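Local coordinates for glucose dehydrogenase (Serratia sp. FS14, PDB 7CDY), which is a beta-propeller protein of the glucose/sorbosone dehydrogenase family, built of antiparallel sheets set round a central axis, with a bound calcium ion, at residues L62-P67 and G126-F131. Numbering follows the deposited sequence.
Sequences LLEVLP and GGKLAF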
loop_
_atom_site.group_PDB
_atom_site.type_symbol
_atom_site.label_atom_id
_atom_site.label_comp_id
_atom_site.label_asym_id
_atom_site.label_seq_id
_atom_site.Cartn_x
_atom_site.Cartn_y
_atom_site.Cartn_z
ATOM N N LEU A 62 2.825 11.891 4.023
ATOM C CA LEU A 62 1.429 11.531 3.848
ATOM C C LEU A 62 1.377 10.399 2.837
ATOM O O LEU A 62 1.941 10.520 1.740
ATOM C CB LEU A 62 0.612 12.730 3.360
ATOM C CG LEU A 62 -0.882 12.472 3.164
ATOM C CD1 LEU A 62 -1.537 12.093 4.488
ATOM C CD2 LEU A 62 -1.547 13.715 2.587
ATOM N N LEU A 63 0.753 9.284 3.229
ATOM C CA LEU A 63 0.813 8.040 2.472
ATOM C C LEU A 63 -0.536 7.727 1.824
ATOM O O LEU A 63 -0.883 8.360 0.824
ATOM C CB LEU A 63 1.384 6.904 3.329
ATOM C CG LEU A 63 2.750 7.256 3.950
ATOM C CD1 LEU A 63 3.184 6.208 4.967
ATOM C CD2 LEU A 63 3.847 7.476 2.900
ATOM N N GLU A 64 -1.305 6.766 2.342
ATOM C CA GLU A 64 -2.514 6.321 1.653
ATOM C C GLU A 64 -3.688 7.259 1.898
ATOM O O GLU A 64 -3.871 7.771 3.004
ATOM C CB GLU A 64 -2.913 4.914 2.126
ATOM C CG GLU A 64 -3.924 4.193 1.227
ATOM C CD GLU A 64 -3.248 3.419 0.119
ATOM O OE1 GLU A 64 -2.529 4.031 -0.707
ATOM O OE2 GLU A 64 -3.406 2.178 0.073
ATOM N N VAL A 65 -4.523 7.423 0.871
ATOM C CA VAL A 65 -5.863 7.984 1.011
ATOM C C VAL A 65 -6.861 6.910 0.597
ATOM O O VAL A 65 -6.711 6.282 -0.456
ATOM C CB VAL A 65 -6.041 9.288 0.206
ATOM C CG1 VAL A 65 -5.741 9.107 -1.292
ATOM C CG2 VAL A 65 -7.446 9.850 0.410
ATOM N N LEU A 66 -7.868 6.677 1.441
ATOM C CA LEU A 66 -8.865 5.641 1.181
ATOM C C LEU A 66 -10.237 6.089 1.670
ATOM O O LEU A 66 -10.521 6.054 2.880
ATOM C CB LEU A 66 -8.462 4.310 1.812
ATOM C CG LEU A 66 -9.417 3.129 1.594
ATOM C CD1 LEU A 66 -9.750 2.961 0.127
ATOM C CD2 LEU A 66 -8.834 1.827 2.149
ATOM N N PRO A 67 -11.112 6.504 0.762
ATOM C CA PRO A 67 -12.508 6.741 1.134
ATOM C C PRO A 67 -13.122 5.485 1.725
ATOM O O PRO A 67 -12.788 4.358 1.355
ATOM C CB PRO A 67 -13.170 7.094 -0.200
ATOM C CG PRO A 67 -12.035 7.609 -1.052
ATOM C CD PRO A 67 -10.855 6.797 -0.649
ATOM N N GLY A 126 5.591 1.051 5.454
ATOM C CA GLY A 126 4.458 0.409 4.799
ATOM C C GLY A 126 3.443 1.474 4.434
ATOM O O GLY A 126 3.772 2.487 3.801
ATOM N N GLY A 127 2.195 1.287 4.851
ATOM C CA GLY A 127 1.207 2.349 4.763
ATOM C C GLY A 127 0.008 2.055 3.893
ATOM O O GLY A 127 -0.961 2.831 3.931
ATOM N N LYS A 128 0.010 0.987 3.108
ATOM C CA LYS A 128 -1.155 0.711 2.278
ATOM C C LYS A 128 -2.344 0.269 3.130
ATOM O O LYS A 128 -2.189 -0.324 4.206
ATOM C CB LYS A 128 -0.845 -0.348 1.216
ATOM C CG LYS A 128 0.287 -0.000 0.217
ATOM C CD LYS A 128 0.130 1.346 -0.462
ATOM C CE LYS A 128 -0.584 1.270 -1.796
ATOM N NZ LYS A 128 -0.729 2.636 -2.394
ATOM N N LEU A 129 -3.536 0.579 2.631
ATOM C CA LEU A 129 -4.796 0.283 3.306
ATOM C C LEU A 129 -5.719 -0.420 2.325
ATOM O O LEU A 129 -5.664 -0.167 1.118
ATOM C CB LEU A 129 -5.508 1.573 3.722
ATOM C CG LEU A 129 -4.719 2.526 4.606
ATOM C CD1 LEU A 129 -5.508 3.804 4.828
ATOM C CD2 LEU A 129 -4.370 1.893 5.948
ATOM N N ALA A 130 -6.609 -1.275 2.845
ATOM C CA ALA A 130 -7.624 -1.885 1.997
ATOM C C ALA A 130 -8.769 -2.394 2.858
ATOM O O ALA A 130 -8.541 -2.960 3.933
ATOM C CB ALA A 130 -7.045 -3.055 1.186
ATOM N N PHE A 131 -9.990 -2.226 2.361
ATOM C CA PHE A 131 -11.148 -2.822 3.008
ATOM C C PHE A 131 -11.431 -4.201 2.413
ATOM O O PHE A 131 -11.228 -4.440 1.222
ATOM C CB PHE A 131 -12.372 -1.909 2.864
ATOM C CG PHE A 131 -12.354 -0.728 3.794
ATOM C CD1 PHE A 131 -12.744 -0.872 5.117
ATOM C CD2 PHE A 131 -11.944 0.525 3.358
ATOM C CE1 PHE A 131 -12.710 0.208 5.981
ATOM C CE2 PHE A 131 -11.930 1.604 4.225
ATOM C CZ PHE A 131 -12.305 1.440 5.536
#
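Two neighbouring sheets of the beta-propeller meet here, each through the strand that opens it, and a buried carboxylate, Glu-64, ties one to the other. Strands 62-67 and 129-131 run nearly parallel, 20° between their directions and 7.8 Å apart, and side chains rather than backbone ladders join them. Glu-64 reaches across. Its CG stands anti to the backbone N (chi1 -164°) and the chain bends at chi2, which carries the two oxygens to different partners. Lys-128 NZ forms a salt bridge with Glu-64 OE1 at 2.8 Å, using the syn lone pair of that oxygen, the two side chains crossing at about a right angle. OE2 accepts the backbone N-H of Leu-129 on its anti side, with Leu-129 N 3.0 Å from Glu-64 OE2; the bond is nearly straight but tilted 33° from the carboxylate plane. Ser-16 OG hydrogen-bonds OE1 and Arg-323 makes a salt bridge to OE2. Lys-128 has a second salt bridge to Glu-321, so strand 319-324 supplies a charged partner to each side chain. At the classic beta bulge of strand 62-67, where Leu-63 and Glu-64 both face Ser-80, the hydroxyl of Ser-80 bonds to Glu-64 N and to Gly-127 O, bridging the two segments. The CB and CG of Glu-64 run alongside Leu-129, pointing the other way, with Glu-64 CG 3.9 Å from Leu-129 CG. Farther along, Leu-66 touches both Leu-129 and Phe-131 with one methyl: Leu-66 CD2 lies 3.7 Å from Leu-129 CB. The same methyl meets the Phe-131 ring obliquely, Leu-66 CD2 to Phe-131 CD2 at 3.6 Å.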